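Local coordinates for beta-lactamase (PDB 6NHS), which probably hydrolyses the beta-lactam ring of penicillin-type antibiotics, as a class D serine beta-lactamase related to the penicillin-binding transpeptidases, at residues 79-82 with 83-86; 87-90 with 91-95; 168-172 with 173-177; 245-248 with 249-253. All coordinates share one frame; numbering follows the deposited sequence.

Contact 1 (79-82 with 83-86); sequences ISND and VAIL. With FMT (formic acid), chain C.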
loop_
_atom_site.group_PDB
_atom_site.type_symbol
_atom_site.label_atom_id
_atom_site.label_comp_id
_atom_site.label_asym_id
_atom_site.label_seq_id
_atom_site.Cartn_x
_atom_site.Cartn_y
_atom_site.Cartn_z
ATOM N N ILE A 79 10.338 -13.810 8.431
ATOM C CA ILE A 79 9.565 -14.741 7.616
ATOM C C ILE A 79 10.484 -15.189 6.481
ATOM O O ILE A 79 11.172 -14.363 5.870
ATOM C CB ILE A 79 8.254 -14.106 7.097
ATOM C CG1 ILE A 79 7.320 -15.157 6.472
ATOM C CG2 ILE A 79 8.514 -12.953 6.108
ATOM C CD1 ILE A 79 6.404 -15.842 7.480
ATOM N N SER A 80 10.541 -16.500 6.233
ATOM C CA SER A 80 11.642 -17.023 5.422
ATOM C C SER A 80 11.433 -16.791 3.928
ATOM O O SER A 80 12.401 -16.536 3.202
ATOM C CB SER A 80 11.853 -18.513 5.710
ATOM O OG SER A 80 10.688 -19.252 5.409
ATOM N N ASN A 81 10.198 -16.872 3.447
ATOM C CA ASN A 81 9.905 -16.695 2.021
ATOM C C ASN A 81 8.400 -16.469 1.882
ATOM O O ASN A 81 7.703 -16.234 2.878
ATOM C CB ASN A 81 10.408 -17.893 1.209
ATOM C CG ASN A 81 9.861 -19.207 1.724
ATOM O OD1 ASN A 81 8.679 -19.309 2.041
ATOM N ND2 ASN A 81 10.724 -20.216 1.830
ATOM N N ASP A 82 7.893 -16.554 0.645
ATOM C CA ASP A 82 6.504 -16.224 0.334
ATOM C C ASP A 82 5.511 -17.324 0.695
ATOM O O ASP A 82 4.300 -17.059 0.703
ATOM C CB ASP A 82 6.352 -15.896 -1.161
ATOM C CG ASP A 82 6.865 -17.007 -2.058
ATOM O OD1 ASP A 82 7.967 -17.538 -1.781
ATOM O OD2 ASP A 82 6.160 -17.358 -3.031
ATOM N N VAL A 83 5.973 -18.543 0.974
ATOM C CA VAL A 83 5.077 -19.630 1.359
ATOM C C VAL A 83 5.197 -20.003 2.829
ATOM O O VAL A 83 4.385 -20.813 3.308
ATOM C CB VAL A 83 5.278 -20.883 0.474
ATOM C CG1 VAL A 83 4.995 -20.555 -1.011
ATOM C CG2 VAL A 83 6.669 -21.460 0.642
ATOM N N ALA A 84 6.170 -19.450 3.558
ATOM C CA ALA A 84 6.313 -19.747 4.978
ATOM C C ALA A 84 5.016 -19.426 5.714
ATOM O O ALA A 84 4.376 -18.398 5.466
ATOM C CB ALA A 84 7.483 -18.949 5.577
ATOM N N ILE A 85 4.632 -20.312 6.629
ATOM C CA ILE A 85 3.328 -20.258 7.289
ATOM C C ILE A 85 3.469 -19.579 8.641
ATOM O O ILE A 85 4.419 -19.844 9.388
ATOM C CB ILE A 85 2.735 -21.672 7.459
ATOM C CG1 ILE A 85 2.330 -22.264 6.105
ATOM C CG2 ILE A 85 1.526 -21.648 8.410
ATOM C CD1 ILE A 85 2.049 -23.768 6.167
ATOM N N LEU A 86 2.532 -18.685 8.952
ATOM C CA LEU A 86 2.226 -18.332 10.330
ATOM C C LEU A 86 0.838 -18.870 10.648
ATOM O O LEU A 86 -0.081 -18.763 9.826
ATOM C CB LEU A 86 2.278 -16.820 10.561
ATOM C CG LEU A 86 3.622 -16.105 10.401
ATOM C CD1 LEU A 86 3.455 -14.604 10.698
ATOM C CD2 LEU A 86 4.691 -16.714 11.295
HETATM C C FMT C . 8.350 -18.084 9.139
HETATM O O1 FMT C . 9.373 -18.317 8.485
HETATM O O2 FMT C . 7.566 -18.936 9.583
HETATM O O HOH W 1 5.036 -16.303 4.034
#

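Contact 2 (87-90 with 91-95); sequences TWDG and MQRQF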
loop_
_atom_site.group_PDB
_atom_site.type_symbol
_atom_site.label_atom_id
_atom_site.label_comp_id
_atom_site.label_asym_id
_atom_site.label_seq_id
_atom_site.Cartn_x
_atom_site.Cartn_y
_atom_site.Cartn_z
ATOM N N THR A 87 0.687 -19.466 11.825
ATOM C CA THR A 87 -0.567 -20.134 12.137
ATOM C C THR A 87 -1.532 -19.198 12.857
ATOM O O THR A 87 -1.140 -18.334 13.645
ATOM C CB THR A 87 -0.331 -21.393 12.978
ATOM O OG1 THR A 87 0.492 -21.087 14.116
ATOM C CG2 THR A 87 0.340 -22.483 12.139
ATOM N N TRP A 88 -2.813 -19.391 12.569
ATOM C CA TRP A 88 -3.870 -18.672 13.268
ATOM C C TRP A 88 -3.857 -19.024 14.755
ATOM O O TRP A 88 -3.660 -20.184 15.132
ATOM C CB TRP A 88 -5.206 -19.038 12.614
ATOM C CG TRP A 88 -6.444 -18.550 13.273
ATOM C CD1 TRP A 88 -6.720 -17.279 13.673
ATOM C CD2 TRP A 88 -7.614 -19.325 13.549
ATOM N NE1 TRP A 88 -7.985 -17.223 14.218
ATOM C CE2 TRP A 88 -8.553 -18.467 14.147
ATOM C CE3 TRP A 88 -7.950 -20.674 13.369
ATOM C CZ2 TRP A 88 -9.814 -18.908 14.560
ATOM C CZ3 TRP A 88 -9.204 -21.111 13.786
ATOM C CH2 TRP A 88 -10.118 -20.228 14.371
ATOM N N ASP A 89 -4.063 -18.013 15.610
ATOM C CA ASP A 89 -4.050 -18.227 17.057
ATOM C C ASP A 89 -5.381 -18.728 17.613
ATOM O O ASP A 89 -5.517 -18.839 18.839
ATOM C CB ASP A 89 -3.638 -16.943 17.789
ATOM C CG ASP A 89 -4.621 -15.798 17.588
ATOM O OD1 ASP A 89 -5.681 -15.981 16.944
ATOM O OD2 ASP A 89 -4.319 -14.693 18.084
ATOM N N GLY A 90 -6.363 -19.026 16.765
ATOM C CA GLY A 90 -7.646 -19.514 17.241
ATOM C C GLY A 90 -8.649 -18.447 17.635
ATOM O O GLY A 90 -9.816 -18.782 17.882
HETATM N N MSE A 91 -8.247 -17.182 17.710
HETATM C CA MSE A 91 -9.179 -16.113 18.043
HETATM C C MSE A 91 -10.050 -15.752 16.836
HETATM O O MSE A 91 -9.539 -15.457 15.756
HETATM C CB MSE A 91 -8.431 -14.878 18.537
HETATM C CG MSE A 91 -7.513 -15.130 19.714
HETATM SE SE MSE A 91 -6.589 -13.485 20.260
HETATM C CE MSE A 91 -8.153 -12.487 20.853
ATOM N N GLN A 92 -11.367 -15.789 17.019
ATOM C CA GLN A 92 -12.288 -15.475 15.930
ATOM C C GLN A 92 -12.258 -13.975 15.663
ATOM O O GLN A 92 -12.700 -13.180 16.497
ATOM C CB GLN A 92 -13.698 -15.944 16.277
ATOM C CG GLN A 92 -14.408 -16.675 15.143
ATOM C CD GLN A 92 -13.827 -18.055 14.887
ATOM O OE1 GLN A 92 -13.249 -18.671 15.781
ATOM N NE2 GLN A 92 -13.980 -18.546 13.662
ATOM N N ARG A 93 -11.731 -13.579 14.509
ATOM C CA ARG A 93 -11.677 -12.174 14.147
ATOM C C ARG A 93 -12.775 -11.862 13.129
ATOM O O ARG A 93 -13.589 -12.720 12.776
ATOM C CB ARG A 93 -10.274 -11.808 13.645
ATOM C CG ARG A 93 -9.232 -11.798 14.762
ATOM C CD ARG A 93 -7.839 -11.439 14.278
ATOM N NE ARG A 93 -6.886 -11.472 15.385
ATOM C CZ ARG A 93 -6.305 -12.577 15.842
ATOM N NH1 ARG A 93 -6.569 -13.752 15.282
ATOM N NH2 ARG A 93 -5.458 -12.509 16.863
ATOM N N GLN A 94 -12.773 -10.622 12.629
ATOM C CA GLN A 94 -13.948 -10.074 11.951
ATOM C C GLN A 94 -14.256 -10.800 10.644
ATOM O O GLN A 94 -15.427 -11.022 10.319
ATOM C CB GLN A 94 -13.744 -8.581 11.697
ATOM C CG GLN A 94 -14.960 -7.868 11.129
ATOM C CD GLN A 94 -14.692 -6.395 10.866
ATOM O OE1 GLN A 94 -13.548 -5.939 10.925
ATOM N NE2 GLN A 94 -15.748 -5.644 10.575
ATOM N N PHE A 95 -13.232 -11.166 9.878
ATOM C CA PHE A 95 -13.453 -11.759 8.568
ATOM C C PHE A 95 -13.061 -13.227 8.562
ATOM O O PHE A 95 -11.980 -13.577 9.058
ATOM C CB PHE A 95 -12.662 -10.994 7.502
ATOM C CG PHE A 95 -12.977 -9.527 7.469
ATOM C CD1 PHE A 95 -14.133 -9.071 6.857
ATOM C CD2 PHE A 95 -12.131 -8.605 8.067
ATOM C CE1 PHE A 95 -14.434 -7.721 6.832
ATOM C CE2 PHE A 95 -12.427 -7.252 8.044
ATOM C CZ PHE A 95 -13.579 -6.811 7.425
#

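Contact 3 (168-172 with 173-177); sequences LQRLH and RKELP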
loop_
_atom_site.group_PDB
_atom_site.type_symbol
_atom_site.label_atom_id
_atom_site.label_comp_id
_atom_site.label_asym_id
_atom_site.label_seq_id
_atom_site.Cartn_x
_atom_site.Cartn_y
_atom_site.Cartn_z
ATOM N N LEU A 168 7.439 3.742 -3.638
ATOM C CA LEU A 168 7.280 2.685 -4.636
ATOM C C LEU A 168 8.276 2.842 -5.780
ATOM O O LEU A 168 8.822 1.850 -6.280
ATOM C CB LEU A 168 5.850 2.686 -5.173
ATOM C CG LEU A 168 4.783 2.247 -4.175
ATOM C CD1 LEU A 168 3.402 2.520 -4.734
ATOM C CD2 LEU A 168 4.957 0.762 -3.846
ATOM N N GLN A 169 8.520 4.081 -6.207
ATOM C CA GLN A 169 9.458 4.329 -7.295
ATOM C C GLN A 169 10.888 3.978 -6.891
ATOM O O GLN A 169 11.615 3.340 -7.661
ATOM C CB GLN A 169 9.341 5.789 -7.736
ATOM C CG GLN A 169 10.213 6.163 -8.906
ATOM C CD GLN A 169 11.527 6.763 -8.477
ATOM O OE1 GLN A 169 12.539 6.608 -9.157
ATOM N NE2 GLN A 169 11.521 7.466 -7.345
ATOM N N ARG A 170 11.307 4.376 -5.684
ATOM C CA ARG A 170 12.628 3.988 -5.188
ATOM C C ARG A 170 12.744 2.478 -5.043
ATOM O O ARG A 170 13.793 1.893 -5.345
ATOM C CB ARG A 170 12.909 4.659 -3.846
ATOM C CG ARG A 170 13.083 6.177 -3.931
ATOM C CD ARG A 170 13.578 6.699 -2.602
ATOM N NE ARG A 170 15.003 6.434 -2.410
ATOM C CZ ARG A 170 15.585 6.313 -1.220
ATOM N NH1 ARG A 170 14.858 6.410 -0.113
ATOM N NH2 ARG A 170 16.892 6.089 -1.139
ATOM N N LEU A 171 11.691 1.840 -4.533
ATOM C CA LEU A 171 11.647 0.386 -4.480
ATOM C C LEU A 171 11.913 -0.215 -5.856
ATOM O O LEU A 171 12.783 -1.078 -6.016
ATOM C CB LEU A 171 10.286 -0.056 -3.949
ATOM C CG LEU A 171 10.071 -1.552 -3.732
ATOM C CD1 LEU A 171 11.026 -2.040 -2.663
ATOM C CD2 LEU A 171 8.628 -1.834 -3.347
ATOM N N HIS A 172 11.191 0.269 -6.867
ATOM C CA HIS A 172 11.230 -0.347 -8.187
ATOM C C HIS A 172 12.584 -0.178 -8.864
ATOM O O HIS A 172 12.985 -1.035 -9.662
ATOM C CB HIS A 172 10.116 0.236 -9.058
ATOM C CG HIS A 172 9.926 -0.481 -10.357
ATOM N ND1 HIS A 172 10.614 -0.140 -11.500
ATOM C CD2 HIS A 172 9.125 -1.518 -10.693
ATOM C CE1 HIS A 172 10.244 -0.936 -12.488
ATOM N NE2 HIS A 172 9.341 -1.780 -12.024
ATOM N N ARG A 173 13.308 0.901 -8.579
ATOM C CA ARG A 173 14.614 1.083 -9.197
ATOM C C ARG A 173 15.752 0.612 -8.292
ATOM O O ARG A 173 16.915 0.949 -8.537
ATOM C CB ARG A 173 14.808 2.539 -9.633
ATOM C CG ARG A 173 15.145 3.508 -8.546
ATOM C CD ARG A 173 15.147 4.939 -9.078
ATOM N NE ARG A 173 15.826 5.077 -10.366
ATOM C CZ ARG A 173 17.119 5.354 -10.514
ATOM N NH1 ARG A 173 17.897 5.519 -9.450
ATOM N NH2 ARG A 173 17.638 5.461 -11.730
ATOM N N LYS A 174 15.434 -0.172 -7.256
ATOM C CA LYS A 174 16.429 -0.915 -6.479
ATOM C C LYS A 174 17.355 0.018 -5.694
ATOM O O LYS A 174 18.555 -0.236 -5.571
ATOM C CB LYS A 174 17.229 -1.858 -7.385
ATOM C CG LYS A 174 16.334 -2.727 -8.272
ATOM C CD LYS A 174 17.124 -3.654 -9.181
ATOM C CE LYS A 174 16.177 -4.448 -10.082
ATOM N NZ LYS A 174 16.864 -5.551 -10.807
ATOM N N GLU A 175 16.794 1.100 -5.152
ATOM C CA GLU A 175 17.552 2.034 -4.329
ATOM C C GLU A 175 17.449 1.741 -2.841
ATOM O O GLU A 175 18.276 2.240 -2.065
ATOM C CB GLU A 175 17.072 3.467 -4.563
ATOM C CG GLU A 175 17.417 4.042 -5.905
ATOM C CD GLU A 175 17.038 5.507 -6.003
ATOM O OE1 GLU A 175 16.615 6.083 -4.981
ATOM O OE2 GLU A 175 17.167 6.081 -7.102
ATOM N N LEU A 176 16.446 0.963 -2.425
ATOM C CA LEU A 176 16.173 0.708 -1.023
ATOM C C LEU A 176 17.042 -0.436 -0.514
ATOM O O LEU A 176 17.566 -1.233 -1.301
ATOM C CB LEU A 176 14.683 0.393 -0.835
ATOM C CG LEU A 176 13.761 1.519 -1.317
ATOM C CD1 LEU A 176 12.314 1.221 -0.982
ATOM C CD2 LEU A 176 14.195 2.859 -0.727
ATOM N N PRO A 177 17.225 -0.548 0.811
ATOM C CA PRO A 177 18.150 -1.566 1.346
ATOM C C PRO A 177 17.511 -2.946 1.445
ATOM O O PRO A 177 17.402 -3.538 2.523
ATOM C CB PRO A 177 18.507 -0.983 2.721
ATOM C CG PRO A 177 17.249 -0.300 3.147
ATOM C CD PRO A 177 16.702 0.330 1.875
HETATM O O HOH W 2 18.544 6.857 -3.239
HETATM O O HOH W 3 14.691 -1.153 -3.736
#

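Contact 4 (245-248 with 249-253); sequences RIEV and TRRSL. With EDO (1,2-ethanediol), chain E.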
loop_
_atom_site.group_PDB
_atom_site.type_symbol
_atom_site.label_atom_id
_atom_site.label_comp_id
_atom_site.label_asym_id
_atom_site.label_seq_id
_atom_site.Cartn_x
_atom_site.Cartn_y
_atom_site.Cartn_z
ATOM N N ARG A 245 -12.243 2.982 -4.181
ATOM C CA ARG A 245 -10.784 3.042 -4.100
ATOM C C ARG A 245 -10.138 2.525 -5.380
ATOM O O ARG A 245 -9.293 3.195 -5.983
ATOM C CB ARG A 245 -10.291 2.224 -2.904
ATOM C CG ARG A 245 -10.579 2.829 -1.544
ATOM C CD ARG A 245 -10.163 1.867 -0.452
ATOM N NE ARG A 245 -10.933 0.624 -0.505
ATOM C CZ ARG A 245 -10.726 -0.407 0.305
ATOM N NH1 ARG A 245 -11.466 -1.504 0.199
ATOM N NH2 ARG A 245 -9.777 -0.335 1.229
ATOM N N ILE A 246 -10.531 1.326 -5.806
ATOM C CA ILE A 246 -9.957 0.739 -7.009
ATOM C C ILE A 246 -10.618 1.307 -8.260
ATOM O O ILE A 246 -9.952 1.544 -9.273
ATOM C CB ILE A 246 -10.065 -0.795 -6.932
ATOM C CG1 ILE A 246 -9.092 -1.322 -5.869
ATOM C CG2 ILE A 246 -9.808 -1.439 -8.289
ATOM C CD1 ILE A 246 -9.194 -2.785 -5.602
ATOM N N GLU A 247 -11.927 1.570 -8.198
ATOM C CA GLU A 247 -12.650 2.017 -9.385
ATOM C C GLU A 247 -12.155 3.376 -9.876
ATOM O O GLU A 247 -12.020 3.587 -11.088
ATOM C CB GLU A 247 -14.151 2.048 -9.096
ATOM C CG GLU A 247 -15.022 2.399 -10.299
ATOM C CD GLU A 247 -14.885 1.415 -11.453
ATOM O OE1 GLU A 247 -14.467 0.264 -11.223
ATOM O OE2 GLU A 247 -15.191 1.804 -12.598
ATOM N N VAL A 248 -11.879 4.317 -8.965
ATOM C CA VAL A 248 -11.384 5.606 -9.451
ATOM C C VAL A 248 -9.981 5.454 -10.008
ATOM O O VAL A 248 -9.609 6.150 -10.961
ATOM C CB VAL A 248 -11.427 6.709 -8.374
ATOM C CG1 VAL A 248 -12.824 6.912 -7.870
ATOM C CG2 VAL A 248 -10.479 6.407 -7.233
ATOM N N THR A 249 -9.181 4.552 -9.435
ATOM C CA THR A 249 -7.873 4.262 -10.007
ATOM C C THR A 249 -8.017 3.699 -11.416
ATOM O O THR A 249 -7.337 4.144 -12.348
ATOM C CB THR A 249 -7.110 3.288 -9.105
ATOM O OG1 THR A 249 -7.097 3.788 -7.763
ATOM C CG2 THR A 249 -5.675 3.134 -9.581
ATOM N N ARG A 250 -8.924 2.730 -11.590
ATOM C CA ARG A 250 -9.184 2.156 -12.910
ATOM C C ARG A 250 -9.589 3.227 -13.909
ATOM O O ARG A 250 -9.036 3.311 -15.011
ATOM C CB ARG A 250 -10.295 1.105 -12.833
ATOM C CG ARG A 250 -9.962 -0.149 -12.101
ATOM C CD ARG A 250 -11.039 -1.200 -12.365
ATOM N NE ARG A 250 -10.646 -2.461 -11.768
ATOM C CZ ARG A 250 -9.845 -3.332 -12.363
ATOM N NH1 ARG A 250 -9.521 -4.457 -11.742
ATOM N NH2 ARG A 250 -9.392 -3.084 -13.588
ATOM N N ARG A 251 -10.583 4.040 -13.547
ATOM C CA ARG A 251 -11.080 5.052 -14.471
ATOM C C ARG A 251 -10.011 6.088 -14.785
ATOM O O ARG A 251 -9.947 6.602 -15.908
ATOM C CB ARG A 251 -12.331 5.714 -13.895
ATOM C CG ARG A 251 -13.463 4.728 -13.645
ATOM C CD ARG A 251 -14.754 5.439 -13.298
ATOM N NE ARG A 251 -15.827 4.495 -13.002
ATOM C CZ ARG A 251 -17.115 4.824 -12.940
ATOM N NH1 ARG A 251 -17.493 6.075 -13.164
ATOM N NH2 ARG A 251 -18.023 3.897 -12.661
ATOM N N SER A 252 -9.155 6.401 -13.809
ATOM C CA SER A 252 -8.081 7.362 -14.051
ATOM C C SER A 252 -7.077 6.817 -15.060
ATOM O O SER A 252 -6.711 7.504 -16.021
ATOM C CB SER A 252 -7.386 7.717 -12.737
ATOM O OG SER A 252 -8.312 8.232 -11.797
ATOM N N LEU A 253 -6.626 5.576 -14.858
ATOM C CA LEU A 253 -5.672 4.963 -15.778
ATOM C C LEU A 253 -6.249 4.839 -17.184
ATOM O O LEU A 253 -5.546 5.084 -18.173
ATOM C CB LEU A 253 -5.245 3.594 -15.249
ATOM C CG LEU A 253 -4.449 3.613 -13.940
ATOM C CD1 LEU A 253 -4.251 2.202 -13.407
ATOM C CD2 LEU A 253 -3.110 4.308 -14.129
HETATM C C1 EDO E . -8.443 -2.858 3.536
HETATM O O1 EDO E . -7.703 -2.908 2.314
HETATM C C2 EDO E . -9.929 -2.879 3.204
HETATM O O2 EDO E . -10.143 -3.669 2.030
HETATM O O HOH W 4 -12.874 -1.562 -9.848
#

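Contact 1 (79-82 with 83-86)
One amide oxygen, Asn-81 OD1, receives two consecutive backbone N-H groups from the chain that follows it. The bond from Val-83 N to Asn-81 OD1 is 3.0 Å long, with its donor tilted 28° from the amide's carbonyl plane, and makes an Asx turn. The second, from Ala-84 N to the same oxygen, is weak. Asparagine suits the place because its short side chain, with CG between the backbone N and the carbonyl carbon (chi1 55°), brings OD1 round to the N-H groups that follow. Val-83 CG2 also lies 3.3 Å from Asn-81 OD1.

A water closes the turn from its backbone side, donating to Asn-81 O and, at 2.6 Å, to Ala-84 O. Beside the turn, apolar side chains meet: Ile-79 CD1 reaches Ala-84 CB at 3.8 Å and Leu-86 CG at 4.0 Å. Ala-84 is also small enough to let the polar Ser-80 OG approach its CB to 3.2 Å. A formic acid molecule, probably from the crystallisation liquor, takes a hydrogen bond on O1 from Ser-80 N (3.1 Å).

Asp-82 OD2 forms a salt bridge with Arg-105, and Ser-80 O accepts from Arg-181 of helix 180-189. The turn thus links helix 65-76 to strand 85-86, which pairs with strand 102-103 through Leu-86 and Thr-102, while Ile-79 and Leu-86 rest on Phe-115 of helix 113-123.

Contact 2 (87-90 with 91-95)
Asp-89 and Arg-93 form an end-on, two-nitrogen salt bridge: NH2 meets OD2 at 2.7 Å and NH1 meets OD1 at 2.9 Å, each on the syn side of its oxygen. The two flat groups lie only 22° apart, and an arginine extended from CG to NE spans the four-residue separation. Asp-89 OD1 has a further donor, Met-91 N at 2.9 Å, which makes an Asx turn and comes from the face of the carboxylate away from NH1.

Trp-88 closes the next layer. Its indole NE1 donates to Met-91 O at 2.8 Å, with the oxygen in the ring plane but the nitrogen 48° above the carbonyl plane, while Gln-92 OE1 lies at the same ring's edge, 3.7 Å from CZ2. Gly-90 CA sits over the ring face; the positive phi here (86°) is a backbone shape that glycine takes up readily.

Further out, Asp-101 OD1 accepts from Trp-88 N and Asn-99 OD1 from Arg-93 N, tying the turn to the chain leading to strand 102-103. With three N-H groups directed at one carboxylate, Asp-89 would be expected to stay ionised, and its negative charge probably holds the turn and the arginine together in an exposed loop.

Contact 3 (168-172 with 173-177)
A Schellman motif ends helix 161-172, with Arg-170 and Leu-171 as carbonyl partners of Glu-175 and Lys-174. Glu-175 N donates to Arg-170 O and Lys-174 N to Leu-171 O, both at 3.1 Å. Lys-174, at positive phi, is the C-prime residue that turns the chain back; its NZ is taken up by Gln-180 of the next helix.

Just beyond the cap, Leu-176 folds back onto the helix. Its CD1 lies 3.8 Å from Leu-171 CB, the two side chains crossing at about a right angle, while its CD2 sits 3.6 Å above one face of the Arg-170 guanidinium, offset toward the rim. The bend of Arg-170 at chi3 (77°) brings NE to Glu-175 OE1 at 3.1 Å, in the guanidinium plane and almost straight at 175°. Arg-173 NH1 takes the other oxygen, OE2, through its anti lone pair. Water bridges Arg-170 NH2 to Glu-175 OE1 at 2.7 Å from the acid, and another joins Leu-171 O to Leu-176 N.

Leu-176 continues onto Val-135 of helix 125-135. Shared between two arginines, the Glu-175 carboxylate is probably held as an anion, and it probably offsets the charges of Arg-170 and Arg-173.

Contact 4 (245-248 with 249-253)
Residues 245-253 run as one helix across the junction: Arg-250 N donates to Ile-246 O at 2.8 Å, nearly along the C=O axis, and Arg-251 N to Glu-247 O at 2.9 Å. This is helix 239-255, the last helix of the serine beta-lactamase fold, laid against the six-stranded antiparallel sheet. The helix is kinked at the start of 245-248, where N of Arg-245 and of Ile-246 has no bond to the turn before.

Glu-247 and Arg-251 pair one turn apart. The glutamate, bent at chi2 (61°), offers the anti lone pair of Glu-247 OE2 to Arg-251 NE at 2.8 Å; OE2 lies in the guanidinium plane, although that plane stands at 90° to the carboxylate. The long apolar stem of Arg-250 runs beside Ile-246, whose CG2 approaches Arg-250 NE to 3.7 Å.

Beyond the two segments, Arg-250 NH1 forms a salt bridge with Glu-193, and Thr-249 OG1 bonds Thr-232 of the sheet. Arg-245 bonds Ala-242 O through NE and Gly-205 O on strand 198-207 through NH2, while NH1 holds O2 of an ethanediol that also bonds Thr-204. Thr-204 and Gly-205 belong to a sequence resembling the K-T-G motif of this family, so this end of the contact probably lies near the active site.

Small hydroxyl residues fit close to the backbone. Thr-249, toward the sheet, donates from OG1 to Arg-245 O in the carbonyl plane. Ser-252, likewise buried, turns its hydroxyl onto its own helix: Val-248 O is gripped from opposite faces of its plane, by Ser-252 N at 2.9 Å and Ser-252 OG at 2.6 Å.

How the contacts relate
Contacts 1 and 2 are successive surface turns on the same side of the chain's centre, joined through strand 85-86, whereas contacts 3 and 4 are partly buried and involve helices. In both surface turns an Asx oxygen accepts backbone N-H, from two residues in contact 1 (one bond weak) and from one in contact 2, where the acceptor is a carboxylate rather than an amide. Contact 3 ends a helix, while contact 4 lies within one, where hydroxyls bond carbonyls. Salt bridges span the two segments in contacts 2, 3 and 4; that of contact 1 reaches outside, to Arg-105. Helix 180-189 touches both 79-86 and 168-177, and strand 226-236 meets contacts 3 and 4.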